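Methionyl-tRNA formyltransferase (Clostridium thermocellum, PDB 1ZGH) probably transfers a formyl group from 10-formyltetrahydrofolate to the amino group of methionine carried on initiator tRNA. Local coordinates at residues M31-A36 with Y80-H85; T38-I43 with D219-P224; L108-G113 with T190-R195; I144-D149 with K178-Q183. All coordinates share one frame; numbering follows the deposited sequence.

Contact 1 of 4, residues M31-A36 with Y80-H85; sequences MNIIIA and YILFPH
Met31, built as selenomethionine, meets Tyr80 at the rim of the phenol ring: SE lies 3.9 Å from CD2 of Tyr80 and close to the ring plane, 81° off its normal, a Met-aromatic contact made at the edge. CG of Met31 stands anti to the backbone N (chi1 -177°), and the bend at chi3 turns CE along the same rim toward CE2. Further on, Ile34 and Ile81 run side by side and point the same way; in both, CG2 is the branch on the carbonyl side, and the two CG2 methyls touch at 3.9 Å. On the other face of the sheet CD1 of Ile33 crosses the Leu82 chain at its CD1, and the Ile35 chain crosses Pro84, just beyond the strand, at about a right angle, with CG2 against CD and CG. The strands 31-36 and 80-83 are neighbouring parallel strands of the Rossmann-like sheet of the formyltransferase domain, with strand 57-62 beyond 31-36. Their backbones are tied by Ile34 N to Tyr80 O (3.1 Å), Leu82 N to Ile34 O (2.8 Å) and Ala36 N to Leu82 O (2.9 Å). Helix 40-52 covers Ile33 and Ile35, while helix 156-178 packs on Tyr80, Leu82 and Pro84. At the C-terminal end CB of Ala36 rests obliquely against the Phe83 ring, 3.7 Å from its CE2.

Contact 2 of 4, residues T38-I43 with D219-P224; sequences TKSWNI and DGEGYP
CB of Glu221 approaches CZ3 of the Trp41 indole obliquely, and one face of that indole carries CB of Lys39, 3.6 Å above the plane and toward the rim. The Tyr223 ring has the carbonyl carbon of Gly220 at its edge, and NZ of Lys39 comes in obliquely, 3.6 Å from CE2 of Tyr223. Here the start of helix 40-52, with Lys39 as N-cap residue, meets a type II beta turn, Gly220 to Tyr223, in the C-terminal domain family region of methionyl-tRNA formyltransferase. Glu221 reaches across with its chain extended beyond CG, its CG anti to the backbone N (chi1 -176°), and its carboxylate closes on Ser40 with both oxygens. OE2 of Glu221 takes the N-H of Ser40 at 2.9 Å and 169°, and OE1 accepts from OG of Ser40 at 2.6 Å; each oxygen uses its syn lone pair. This two-point grip fixes the carboxylate's rotation at the first turn of the helix, where the helix dipole would probably favour its negative charge. The Lys39 chain runs antiparallel to that of Glu221, and its NZ hydrogen-bonds to O of Glu221 (2.7 Å), tilted 27° from the carbonyl plane.

Contact 3 of 4, residues L108-G113 with T190-R195; sequences LPFGRG and TVFQRR
Pro109 to Arg112 form a type II beta turn that leads into a parallel pairing of 112-113 with 191-192, Arg112 bridged to Val191, and three backbone hydrogen bonds join the segments: Thr190 N to Pro109 O, Arg112 N to Thr190 O, and Phe192 N to Arg112 O. This short, weakly bonded parallel pairing ties the loop after strand 100-104 to the chain leading toward the C-terminal region. Phe110 and Phe192 make an offset edge-to-face pair: the edge of Phe192 is turned to the face of Phe110, centroids 5.6 Å apart and planes at 83°. CG of Phe110 sits anti to its own N (chi1 175°), which lays the ring beside Thr190, with CD1 of Phe110 4.0 Å from CB of Thr190. Leu120 of helix 116-122 touches both rings. NH2 of Arg112 hydrogen-bonds to OE1 of Gln185. The backbone at Gly111 lies on the Phe192 ring in a CH-pi contact: CA of Gly111 stands 3.5 Å from the Phe192 centroid, 9° off the normal.

Contact 4 of 4, residues I144-D149 with K178-Q183; sequences IFFKRD and KRPVPQ
Ile144 and Gln183 exchange two backbone hydrogen bonds, a single antiparallel hydrogen-bonded pair at the start of strand 144-151. Ile144 N gives to Gln183 O at 2.9 Å, and Gln183 N gives to Ile144 O at 2.7 Å; both are nearly straight at hydrogen, yet each donor stands well above its partner's carbonyl plane. Within the loop, NE2 of Gln183 turns back on O of Val181, helped by the bend of its chain at chi2 (-66°).

The aromatic contacts come from two prolines. Pro182 lies alongside Phe145 and puts CB over the ring centre, 3.8 Å from the centroid and 12° off the normal, a CH-pi contact; its CD also comes 3.7 Å from CE1 of Phe145. O of Pro180 approaches the same ring at its edge, in plane, 3.4 Å from CD1 of Phe145.

Purely apolar is the meeting of Pro180 with Phe146, where CG of the proline faces the ring edge, 4.1 Å from CD2 of Phe146.

The chain leaves helix 156-178 at Arg179 and passes beside the start of the outermost strand, 144-151. Leu175 of that helix packs on Phe145 and Met171 on Phe146, while on the inner side strand 127-134 pairs with 144-151.

Contact 1 is the buried one, an apolar strand pair inside the mixed sheet; contact 4 lies at the surface on the same sheet's outermost strand, 144-151, and trades side-by-side isoleucines for prolines on aromatic rings. The two touch where Tyr80 and Met31 pack on Arg179. Contact 2, also at the surface, is polar and joins the two family regions: the Glu221 carboxylate holds Ser40, and the Lys39 amine holds a backbone carbonyl. It adjoins contact 1 through His85, whose O lies 2.9 Å from Thr38 N. Contact 3, partly buried, depends on backbone pairing and ring packing, and meets contact 4 where Leu108 O probably bonds to Lys147 NZ.

Contact 1 of 4, residues M31-A36 with Y80-H85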
loop_
_atom_site.group_PDB
_atom_site.type_symbol
_atom_site.label_atom_id
_atom_site.label_comp_id
_atom_site.label_asym_id
_atom_site.label_seq_id
_atom_site.Cartn_x
_atom_site.Cartn_y
_atom_site.Cartn_z
HETATM N N MSE A 31 -3.269 -0.438 26.101
HETATM C CA MSE A 31 -4.207 -0.162 24.997
HETATM C C MSE A 31 -4.260 -1.362 24.048
HETATM O O MSE A 31 -3.231 -1.883 23.667
HETATM C CB MSE A 31 -3.803 1.112 24.237
HETATM C CG MSE A 31 -4.751 1.508 23.120
HETATM SE SE MSE A 31 -3.964 2.869 21.924
HETATM C CE MSE A 31 -4.466 4.418 22.978
ATOM N N ASN A 32 -5.464 -1.798 23.699
ATOM C CA ASN A 32 -5.660 -2.915 22.781
ATOM C C ASN A 32 -5.633 -2.367 21.348
ATOM O O ASN A 32 -6.395 -1.471 21.023
ATOM C CB ASN A 32 -7.005 -3.637 23.033
ATOM C CG ASN A 32 -7.071 -4.364 24.380
ATOM O OD1 ASN A 32 -6.058 -4.747 24.948
ATOM N ND2 ASN A 32 -8.300 -4.564 24.885
ATOM N N ILE A 33 -4.743 -2.882 20.507
ATOM C CA ILE A 33 -4.810 -2.566 19.077
ATOM C C ILE A 33 -4.781 -3.808 18.190
ATOM O O ILE A 33 -4.313 -4.891 18.594
ATOM C CB ILE A 33 -3.667 -1.641 18.617
ATOM C CG1 ILE A 33 -2.310 -2.314 18.792
ATOM C CG2 ILE A 33 -3.684 -0.288 19.352
ATOM C CD1 ILE A 33 -1.189 -1.589 18.058
ATOM N N ILE A 34 -5.288 -3.634 16.972
ATOM C CA ILE A 34 -5.136 -4.637 15.942
ATOM C C ILE A 34 -4.309 -4.007 14.834
ATOM O O ILE A 34 -4.543 -2.867 14.450
ATOM C CB ILE A 34 -6.490 -5.102 15.382
ATOM C CG1 ILE A 34 -7.292 -5.858 16.451
ATOM C CG2 ILE A 34 -6.299 -5.989 14.128
ATOM C CD1 ILE A 34 -8.694 -6.124 16.059
ATOM N N ILE A 35 -3.331 -4.765 14.353
ATOM C CA ILE A 35 -2.673 -4.507 13.073
ATOM C C ILE A 35 -3.108 -5.556 12.057
ATOM O O ILE A 35 -2.745 -6.724 12.154
ATOM C CB ILE A 35 -1.129 -4.500 13.189
ATOM C CG1 ILE A 35 -0.708 -3.549 14.323
ATOM C CG2 ILE A 35 -0.477 -4.060 11.836
ATOM C CD1 ILE A 35 0.787 -3.397 14.504
ATOM N N ALA A 36 -3.856 -5.115 11.055
ATOM C CA ALA A 36 -4.300 -6.002 9.990
ATOM C C ALA A 36 -3.506 -5.669 8.738
ATOM O O ALA A 36 -3.579 -4.569 8.208
ATOM C CB ALA A 36 -5.808 -5.850 9.772
ATOM N N TYR A 80 -7.729 1.071 18.304
ATOM C CA TYR A 80 -7.428 1.343 16.893
ATOM C C TYR A 80 -7.258 0.041 16.147
ATOM O O TYR A 80 -6.690 -0.932 16.677
ATOM C CB TYR A 80 -6.106 2.117 16.734
ATOM C CG TYR A 80 -6.150 3.530 17.276
ATOM C CD1 TYR A 80 -6.503 4.602 16.450
ATOM C CD2 TYR A 80 -5.832 3.791 18.599
ATOM C CE1 TYR A 80 -6.531 5.900 16.933
ATOM C CE2 TYR A 80 -5.860 5.094 19.106
ATOM C CZ TYR A 80 -6.201 6.140 18.268
ATOM O OH TYR A 80 -6.243 7.425 18.761
ATOM N N ILE A 81 -7.712 0.028 14.898
ATOM C CA ILE A 81 -7.383 -1.060 13.983
ATOM C C ILE A 81 -6.577 -0.388 12.863
ATOM O O ILE A 81 -7.063 0.536 12.230
ATOM C CB ILE A 81 -8.607 -1.777 13.395
ATOM C CG1 ILE A 81 -9.591 -2.204 14.508
ATOM C CG2 ILE A 81 -8.151 -2.984 12.540
ATOM C CD1 ILE A 81 -10.856 -2.825 13.982
ATOM N N LEU A 82 -5.343 -0.839 12.694
ATOM C CA LEU A 82 -4.364 -0.211 11.825
ATOM C C LEU A 82 -4.170 -1.102 10.603
ATOM O O LEU A 82 -3.908 -2.277 10.756
ATOM C CB LEU A 82 -3.026 -0.056 12.569
ATOM C CG LEU A 82 -3.168 0.708 13.916
ATOM C CD1 LEU A 82 -1.971 0.560 14.800
ATOM C CD2 LEU A 82 -3.399 2.150 13.620
ATOM N N PHE A 83 -4.252 -0.523 9.399
ATOM C CA PHE A 83 -4.112 -1.282 8.156
ATOM C C PHE A 83 -2.898 -0.771 7.325
ATOM O O PHE A 83 -3.071 0.113 6.506
ATOM C CB PHE A 83 -5.388 -1.127 7.325
ATOM C CG PHE A 83 -6.631 -1.704 7.952
ATOM C CD1 PHE A 83 -7.380 -0.974 8.893
ATOM C CD2 PHE A 83 -7.081 -2.955 7.581
ATOM C CE1 PHE A 83 -8.551 -1.500 9.446
ATOM C CE2 PHE A 83 -8.233 -3.501 8.140
ATOM C CZ PHE A 83 -8.979 -2.773 9.058
ATOM N N PRO A 84 -1.664 -1.244 7.597
ATOM C CA PRO A 84 -0.524 -0.821 6.756
ATOM C C PRO A 84 -0.673 -1.176 5.285
ATOM O O PRO A 84 -0.345 -0.358 4.421
ATOM C CB PRO A 84 0.648 -1.557 7.368
ATOM C CG PRO A 84 0.241 -1.779 8.784
ATOM C CD PRO A 84 -1.219 -2.056 8.740
ATOM N N HIS A 85 -1.182 -2.375 5.024
ATOM C CA HIS A 85 -1.600 -2.789 3.706
ATOM C C HIS A 85 -2.666 -3.862 3.790
ATOM O O HIS A 85 -2.481 -4.925 4.385
ATOM C CB HIS A 85 -0.414 -3.362 2.879
ATOM C CG HIS A 85 -0.826 -3.705 1.474
ATOM N ND1 HIS A 85 -1.258 -4.961 1.108
ATOM C CD2 HIS A 85 -1.041 -2.917 0.399
ATOM C CE1 HIS A 85 -1.641 -4.949 -0.155
ATOM N NE2 HIS A 85 -1.514 -3.719 -0.613
#

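Contact 2 of 4, residues T38-I43 with D219-P224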
loop_
_atom_site.group_PDB
_atom_site.type_symbol
_atom_site.label_atom_id
_atom_site.label_comp_id
_atom_site.label_asym_id
_atom_site.label_seq_id
_atom_site.Cartn_x
_atom_site.Cartn_y
_atom_site.Cartn_z
ATOM N N THR A 38 -1.113 -7.398 5.132
ATOM C CA THR A 38 -0.491 -8.425 4.332
ATOM C C THR A 38 0.843 -7.906 3.772
ATOM O O THR A 38 1.203 -6.731 3.940
ATOM C CB THR A 38 -1.446 -8.850 3.205
ATOM O OG1 THR A 38 -1.684 -7.731 2.388
ATOM C CG2 THR A 38 -2.757 -9.303 3.797
ATOM N N LYS A 39 1.540 -8.821 3.109
ATOM C CA LYS A 39 2.902 -8.682 2.560
ATOM C C LYS A 39 3.932 -8.974 3.612
ATOM O O LYS A 39 3.821 -8.530 4.759
ATOM C CB LYS A 39 3.179 -7.344 1.896
ATOM C CG LYS A 39 2.153 -6.942 0.838
ATOM C CD LYS A 39 2.050 -7.942 -0.364
ATOM C CE LYS A 39 1.314 -7.281 -1.507
ATOM N NZ LYS A 39 1.124 -8.169 -2.705
ATOM N N SER A 40 4.935 -9.754 3.228
ATOM C CA SER A 40 5.919 -10.247 4.166
ATOM C C SER A 40 6.570 -9.125 4.988
ATOM O O SER A 40 6.790 -9.273 6.186
ATOM C CB SER A 40 6.993 -11.067 3.403
ATOM O OG SER A 40 7.700 -10.263 2.475
ATOM N N TRP A 41 6.908 -8.001 4.351
ATOM C CA TRP A 41 7.657 -6.939 5.071
ATOM C C TRP A 41 6.761 -6.281 6.150
ATOM O O TRP A 41 7.220 -5.943 7.232
ATOM C CB TRP A 41 8.257 -5.907 4.095
ATOM C CG TRP A 41 7.251 -5.311 3.141
ATOM C CD1 TRP A 41 6.445 -4.251 3.369
ATOM C CD2 TRP A 41 6.918 -5.793 1.833
ATOM N NE1 TRP A 41 5.642 -4.007 2.273
ATOM C CE2 TRP A 41 5.894 -4.962 1.328
ATOM C CE3 TRP A 41 7.405 -6.827 1.033
ATOM C CZ2 TRP A 41 5.380 -5.121 0.045
ATOM C CZ3 TRP A 41 6.863 -7.014 -0.209
ATOM C CH2 TRP A 41 5.868 -6.164 -0.696
ATOM N N ASN A 42 5.470 -6.130 5.852
ATOM C CA ASN A 42 4.537 -5.524 6.805
ATOM C C ASN A 42 4.311 -6.441 7.990
ATOM O O ASN A 42 4.243 -5.998 9.121
ATOM C CB ASN A 42 3.180 -5.241 6.151
ATOM C CG ASN A 42 3.228 -4.073 5.164
ATOM O OD1 ASN A 42 3.800 -3.038 5.463
ATOM N ND2 ASN A 42 2.637 -4.260 3.997
ATOM N N ILE A 43 4.179 -7.735 7.721
ATOM C CA ILE A 43 3.994 -8.717 8.784
ATOM C C ILE A 43 5.212 -8.773 9.713
ATOM O O ILE A 43 5.074 -8.843 10.939
ATOM C CB ILE A 43 3.683 -10.107 8.189
ATOM C CG1 ILE A 43 2.352 -10.063 7.423
ATOM C CG2 ILE A 43 3.641 -11.174 9.311
ATOM C CD1 ILE A 43 2.115 -11.318 6.561
ATOM N N ASP A 219 7.357 -4.829 -10.002
ATOM C CA ASP A 219 8.359 -5.713 -9.460
ATOM C C ASP A 219 8.250 -5.733 -7.937
ATOM O O ASP A 219 8.944 -5.011 -7.216
ATOM C CB ASP A 219 9.722 -5.280 -9.980
ATOM C CG ASP A 219 10.842 -6.251 -9.668
ATOM O OD1 ASP A 219 10.632 -7.314 -9.000
ATOM O OD2 ASP A 219 11.989 -5.927 -10.061
ATOM N N GLY A 220 7.360 -6.594 -7.448
ATOM C CA GLY A 220 7.175 -6.753 -6.006
ATOM C C GLY A 220 6.272 -7.920 -5.664
ATOM O O GLY A 220 5.497 -8.373 -6.503
ATOM N N GLU A 221 6.355 -8.351 -4.408
ATOM C CA GLU A 221 5.700 -9.551 -3.930
ATOM C C GLU A 221 4.232 -9.486 -4.255
ATOM O O GLU A 221 3.522 -8.545 -3.832
ATOM C CB GLU A 221 5.947 -9.680 -2.417
ATOM C CG GLU A 221 5.436 -10.911 -1.745
ATOM C CD GLU A 221 5.776 -10.848 -0.282
ATOM O OE1 GLU A 221 7.012 -10.935 0.052
ATOM O OE2 GLU A 221 4.818 -10.631 0.496
ATOM N N GLY A 222 3.785 -10.473 -5.032
ATOM C CA GLY A 222 2.357 -10.665 -5.309
ATOM C C GLY A 222 1.837 -9.863 -6.497
ATOM O O GLY A 222 0.658 -9.941 -6.781
ATOM N N TYR A 223 2.694 -9.084 -7.175
ATOM C CA TYR A 223 2.248 -8.214 -8.266
ATOM C C TYR A 223 2.484 -8.867 -9.615
ATOM O O TYR A 223 3.450 -9.613 -9.751
ATOM C CB TYR A 223 2.916 -6.821 -8.168
ATOM C CG TYR A 223 2.401 -6.074 -6.976
ATOM C CD1 TYR A 223 1.215 -5.332 -7.052
ATOM C CD2 TYR A 223 3.048 -6.159 -5.726
ATOM C CE1 TYR A 223 0.716 -4.653 -5.930
ATOM C CE2 TYR A 223 2.545 -5.509 -4.603
ATOM C CZ TYR A 223 1.376 -4.749 -4.710
ATOM O OH TYR A 223 0.849 -4.094 -3.587
ATOM N N PRO A 224 1.593 -8.611 -10.614
ATOM C CA PRO A 224 1.739 -9.180 -11.972
ATOM C C PRO A 224 2.796 -8.417 -12.743
ATOM O O PRO A 224 2.587 -7.246 -13.104
ATOM C CB PRO A 224 0.364 -8.947 -12.626
ATOM C CG PRO A 224 -0.203 -7.745 -11.921
ATOM C CD PRO A 224 0.386 -7.759 -10.506
#

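Contact 3 of 4, residues L108-G113 with T190-R195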
loop_
_atom_site.group_PDB
_atom_site.type_symbol
_atom_site.label_atom_id
_atom_site.label_comp_id
_atom_site.label_asym_id
_atom_site.label_seq_id
_atom_site.Cartn_x
_atom_site.Cartn_y
_atom_site.Cartn_z
ATOM N N LEU A 108 -4.000 13.107 -0.287
ATOM C CA LEU A 108 -5.469 13.187 -0.403
ATOM C C LEU A 108 -5.978 14.611 -0.191
ATOM O O LEU A 108 -5.425 15.325 0.652
ATOM C CB LEU A 108 -6.135 12.238 0.602
ATOM C CG LEU A 108 -6.038 10.752 0.250
ATOM C CD1 LEU A 108 -6.403 9.894 1.466
ATOM C CD2 LEU A 108 -6.929 10.425 -0.912
ATOM N N PRO A 109 -7.050 15.028 -0.927
ATOM C CA PRO A 109 -7.952 14.274 -1.821
ATOM C C PRO A 109 -7.437 13.956 -3.240
ATOM O O PRO A 109 -8.166 13.338 -4.025
ATOM C CB PRO A 109 -9.188 15.177 -1.899
ATOM C CG PRO A 109 -8.612 16.570 -1.810
ATOM C CD PRO A 109 -7.443 16.447 -0.838
ATOM N N PHE A 110 -6.196 14.333 -3.570
ATOM C CA PHE A 110 -5.582 13.839 -4.808
ATOM C C PHE A 110 -5.337 12.324 -4.680
ATOM O O PHE A 110 -4.779 11.851 -3.692
ATOM C CB PHE A 110 -4.261 14.560 -5.131
ATOM C CG PHE A 110 -3.540 13.987 -6.323
ATOM C CD1 PHE A 110 -3.877 14.392 -7.616
ATOM C CD2 PHE A 110 -2.538 13.028 -6.166
ATOM C CE1 PHE A 110 -3.220 13.841 -8.734
ATOM C CE2 PHE A 110 -1.876 12.481 -7.282
ATOM C CZ PHE A 110 -2.228 12.903 -8.565
ATOM N N GLY A 111 -5.787 11.570 -5.673
ATOM C CA GLY A 111 -5.442 10.163 -5.789
ATOM C C GLY A 111 -6.191 9.230 -4.873
ATOM O O GLY A 111 -5.629 8.262 -4.373
ATOM N N ARG A 112 -7.462 9.536 -4.635
ATOM C CA ARG A 112 -8.374 8.592 -3.996
ATOM C C ARG A 112 -8.489 7.355 -4.886
ATOM O O ARG A 112 -8.602 7.490 -6.099
ATOM C CB ARG A 112 -9.759 9.228 -3.817
ATOM C CG ARG A 112 -9.836 10.330 -2.758
ATOM C CD ARG A 112 -11.259 10.877 -2.634
ATOM N NE ARG A 112 -11.354 11.920 -1.616
ATOM C CZ ARG A 112 -12.309 12.853 -1.556
ATOM N NH1 ARG A 112 -13.279 12.897 -2.449
ATOM N NH2 ARG A 112 -12.291 13.764 -0.598
ATOM N N GLY A 113 -8.452 6.159 -4.301
ATOM C CA GLY A 113 -8.725 4.927 -5.068
ATOM C C GLY A 113 -7.569 3.953 -5.210
ATOM O O GLY A 113 -6.550 4.089 -4.540
ATOM N N THR A 190 -9.283 13.775 -6.942
ATOM C CA THR A 190 -8.989 13.009 -8.140
ATOM C C THR A 190 -9.186 11.547 -7.769
ATOM O O THR A 190 -8.957 11.172 -6.617
ATOM C CB THR A 190 -7.544 13.266 -8.612
ATOM O OG1 THR A 190 -7.501 14.515 -9.311
ATOM C CG2 THR A 190 -7.033 12.165 -9.516
ATOM N N VAL A 191 -9.642 10.735 -8.717
ATOM C CA VAL A 191 -9.898 9.341 -8.421
ATOM C C VAL A 191 -9.092 8.434 -9.352
ATOM O O VAL A 191 -9.114 8.556 -10.581
ATOM C CB VAL A 191 -11.400 8.957 -8.362
ATOM C CG1 VAL A 191 -12.183 9.969 -7.501
ATOM C CG2 VAL A 191 -12.022 8.845 -9.746
ATOM N N PHE A 192 -8.345 7.559 -8.698
ATOM C CA PHE A 192 -7.568 6.522 -9.336
ATOM C C PHE A 192 -8.433 5.283 -9.448
ATOM O O PHE A 192 -9.267 5.038 -8.578
ATOM C CB PHE A 192 -6.400 6.149 -8.426
ATOM C CG PHE A 192 -5.295 7.151 -8.370
ATOM C CD1 PHE A 192 -5.201 8.199 -9.268
ATOM C CD2 PHE A 192 -4.275 6.971 -7.436
ATOM C CE1 PHE A 192 -4.108 9.092 -9.221
ATOM C CE2 PHE A 192 -3.174 7.838 -7.390
ATOM C CZ PHE A 192 -3.083 8.892 -8.302
ATOM N N GLN A 193 -8.163 4.472 -10.466
ATOM C CA GLN A 193 -8.809 3.179 -10.646
ATOM C C GLN A 193 -7.854 2.032 -10.367
ATOM O O GLN A 193 -6.641 2.139 -10.594
ATOM C CB GLN A 193 -9.306 3.057 -12.072
ATOM C CG GLN A 193 -10.175 4.200 -12.472
ATOM C CD GLN A 193 -10.955 3.937 -13.741
ATOM O OE1 GLN A 193 -10.554 4.375 -14.829
ATOM N NE2 GLN A 193 -12.091 3.234 -13.613
ATOM N N ARG A 194 -8.423 0.931 -9.884
ATOM C CA ARG A 194 -7.673 -0.259 -9.605
ATOM C C ARG A 194 -7.182 -0.819 -10.929
ATOM O O ARG A 194 -7.914 -0.873 -11.892
ATOM C CB ARG A 194 -8.500 -1.291 -8.835
ATOM C CG ARG A 194 -7.602 -2.401 -8.266
ATOM N N ARG A 195 -5.907 -1.171 -11.002
ATOM C CA ARG A 195 -5.358 -1.654 -12.263
ATOM C C ARG A 195 -5.601 -3.169 -12.351
ATOM O O ARG A 195 -5.569 -3.847 -11.340
ATOM C CB ARG A 195 -3.868 -1.245 -12.391
ATOM C CG ARG A 195 -3.748 0.248 -12.865
ATOM C CD ARG A 195 -2.319 0.838 -12.975
ATOM N NE ARG A 195 -1.555 0.289 -14.129
ATOM C CZ ARG A 195 -0.915 -0.871 -14.083
ATOM N NH1 ARG A 195 -0.905 -1.560 -12.983
ATOM N NH2 ARG A 195 -0.293 -1.354 -15.138
#

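Contact 4 of 4, residues I144-D149 with K178-Q183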
loop_
_atom_site.group_PDB
_atom_site.type_symbol
_atom_site.label_atom_id
_atom_site.label_comp_id
_atom_site.label_asym_id
_atom_site.label_seq_id
_atom_site.Cartn_x
_atom_site.Cartn_y
_atom_site.Cartn_z
ATOM N N ILE A 144 -8.527 12.865 7.723
ATOM C CA ILE A 144 -7.079 12.625 7.693
ATOM C C ILE A 144 -6.508 12.929 9.068
ATOM O O ILE A 144 -6.737 14.015 9.592
ATOM C CB ILE A 144 -6.382 13.544 6.649
ATOM C CG1 ILE A 144 -6.890 13.243 5.232
ATOM C CG2 ILE A 144 -4.867 13.358 6.706
ATOM C CD1 ILE A 144 -6.587 14.339 4.214
ATOM N N PHE A 145 -5.781 11.981 9.646
ATOM C CA PHE A 145 -5.072 12.189 10.908
ATOM C C PHE A 145 -3.832 13.055 10.705
ATOM O O PHE A 145 -3.623 14.025 11.437
ATOM C CB PHE A 145 -4.640 10.855 11.531
ATOM C CG PHE A 145 -5.772 10.001 12.020
ATOM C CD1 PHE A 145 -6.305 10.185 13.292
ATOM C CD2 PHE A 145 -6.305 8.999 11.210
ATOM C CE1 PHE A 145 -7.350 9.360 13.763
ATOM C CE2 PHE A 145 -7.340 8.192 11.657
ATOM C CZ PHE A 145 -7.864 8.365 12.937
ATOM N N PHE A 146 -2.999 12.670 9.726
ATOM C CA PHE A 146 -1.790 13.420 9.303
ATOM C C PHE A 146 -1.061 12.678 8.146
ATOM O O PHE A 146 -1.449 11.566 7.758
ATOM C CB PHE A 146 -0.830 13.687 10.488
ATOM C CG PHE A 146 -0.331 12.428 11.186
ATOM C CD1 PHE A 146 0.832 11.796 10.763
ATOM C CD2 PHE A 146 -1.015 11.894 12.259
ATOM C CE1 PHE A 146 1.294 10.639 11.391
ATOM C CE2 PHE A 146 -0.555 10.746 12.907
ATOM C CZ PHE A 146 0.595 10.114 12.461
ATOM N N LYS A 147 -0.024 13.317 7.600
ATOM C CA LYS A 147 0.687 12.863 6.406
ATOM C C LYS A 147 2.188 12.866 6.630
ATOM O O LYS A 147 2.681 13.619 7.474
ATOM C CB LYS A 147 0.390 13.779 5.206
ATOM C CG LYS A 147 -1.070 13.805 4.792
ATOM C CD LYS A 147 -1.333 14.773 3.645
ATOM C CE LYS A 147 -2.815 14.863 3.350
ATOM N NZ LYS A 147 -3.100 15.728 2.176
ATOM N N ARG A 148 2.897 12.017 5.880
ATOM C CA ARG A 148 4.364 12.008 5.842
ATOM C C ARG A 148 4.842 11.861 4.397
ATOM O O ARG A 148 4.169 11.206 3.602
ATOM C CB ARG A 148 4.929 10.859 6.685
ATOM C CG ARG A 148 4.661 10.969 8.179
ATOM C CD ARG A 148 5.450 12.087 8.836
ATOM N NE ARG A 148 5.035 12.289 10.235
ATOM C CZ ARG A 148 4.278 13.288 10.689
ATOM N NH1 ARG A 148 3.817 14.245 9.888
ATOM N NH2 ARG A 148 3.990 13.354 11.986
ATOM N N ASP A 149 5.987 12.464 4.061
ATOM C CA ASP A 149 6.566 12.357 2.717
ATOM C C ASP A 149 7.102 10.952 2.392
ATOM O O ASP A 149 7.565 10.212 3.292
ATOM C CB ASP A 149 7.722 13.348 2.523
ATOM C CG ASP A 149 7.276 14.808 2.559
ATOM O OD1 ASP A 149 6.112 15.122 2.196
ATOM O OD2 ASP A 149 8.109 15.649 2.958
ATOM N N LYS A 178 -0.111 10.552 20.436
ATOM C CA LYS A 178 -0.792 11.832 20.421
ATOM C C LYS A 178 -2.306 11.694 20.288
ATOM O O LYS A 178 -3.042 12.574 20.723
ATOM C CB LYS A 178 -0.261 12.704 19.301
ATOM C CG LYS A 178 1.221 13.006 19.424
ATOM C CD LYS A 178 1.650 13.969 18.323
ATOM C CE LYS A 178 2.854 14.822 18.716
ATOM N NZ LYS A 178 2.992 16.048 17.837
ATOM N N ARG A 179 -2.765 10.598 19.683
ATOM C CA ARG A 179 -4.195 10.353 19.468
ATOM C C ARG A 179 -4.874 11.581 18.838
ATOM O O ARG A 179 -5.826 12.127 19.391
ATOM C CB ARG A 179 -4.872 9.917 20.787
ATOM C CG ARG A 179 -4.326 8.592 21.322
ATOM C CD ARG A 179 -4.839 8.199 22.690
ATOM N NE ARG A 179 -6.300 8.272 22.810
ATOM C CZ ARG A 179 -6.983 9.223 23.464
ATOM N NH1 ARG A 179 -6.364 10.225 24.098
ATOM N NH2 ARG A 179 -8.317 9.175 23.491
ATOM N N PRO A 180 -4.377 12.017 17.662
ATOM C CA PRO A 180 -4.929 13.230 17.066
ATOM C C PRO A 180 -6.331 13.037 16.498
ATOM O O PRO A 180 -6.712 11.927 16.126
ATOM C CB PRO A 180 -3.935 13.564 15.963
ATOM C CG PRO A 180 -3.347 12.243 15.569
ATOM C CD PRO A 180 -3.304 11.434 16.839
ATOM N N VAL A 181 -7.087 14.129 16.478
ATOM C CA VAL A 181 -8.418 14.162 15.897
ATOM C C VAL A 181 -8.255 14.343 14.387
ATOM O O VAL A 181 -7.625 15.302 13.955
ATOM C CB VAL A 181 -9.237 15.346 16.459
ATOM C CG1 VAL A 181 -10.576 15.474 15.735
ATOM C CG2 VAL A 181 -9.436 15.202 17.972
ATOM N N PRO A 182 -8.826 13.432 13.577
ATOM C CA PRO A 182 -8.606 13.543 12.124
ATOM C C PRO A 182 -9.449 14.666 11.526
ATOM O O PRO A 182 -10.502 14.957 12.059
ATOM C CB PRO A 182 -9.041 12.169 11.599
ATOM C CG PRO A 182 -10.056 11.716 12.541
ATOM C CD PRO A 182 -9.688 12.285 13.908
ATOM N N GLN A 183 -8.982 15.284 10.437
ATOM C CA GLN A 183 -9.625 16.480 9.864
ATOM C C GLN A 183 -10.223 16.200 8.482
ATOM O O GLN A 183 -9.605 15.529 7.670
ATOM C CB GLN A 183 -8.593 17.605 9.731
ATOM C CG GLN A 183 -7.896 17.998 11.033
ATOM C CD GLN A 183 -8.847 18.621 12.040
ATOM O OE1 GLN A 183 -9.627 19.516 11.698
ATOM N NE2 GLN A 183 -8.789 18.151 13.298
#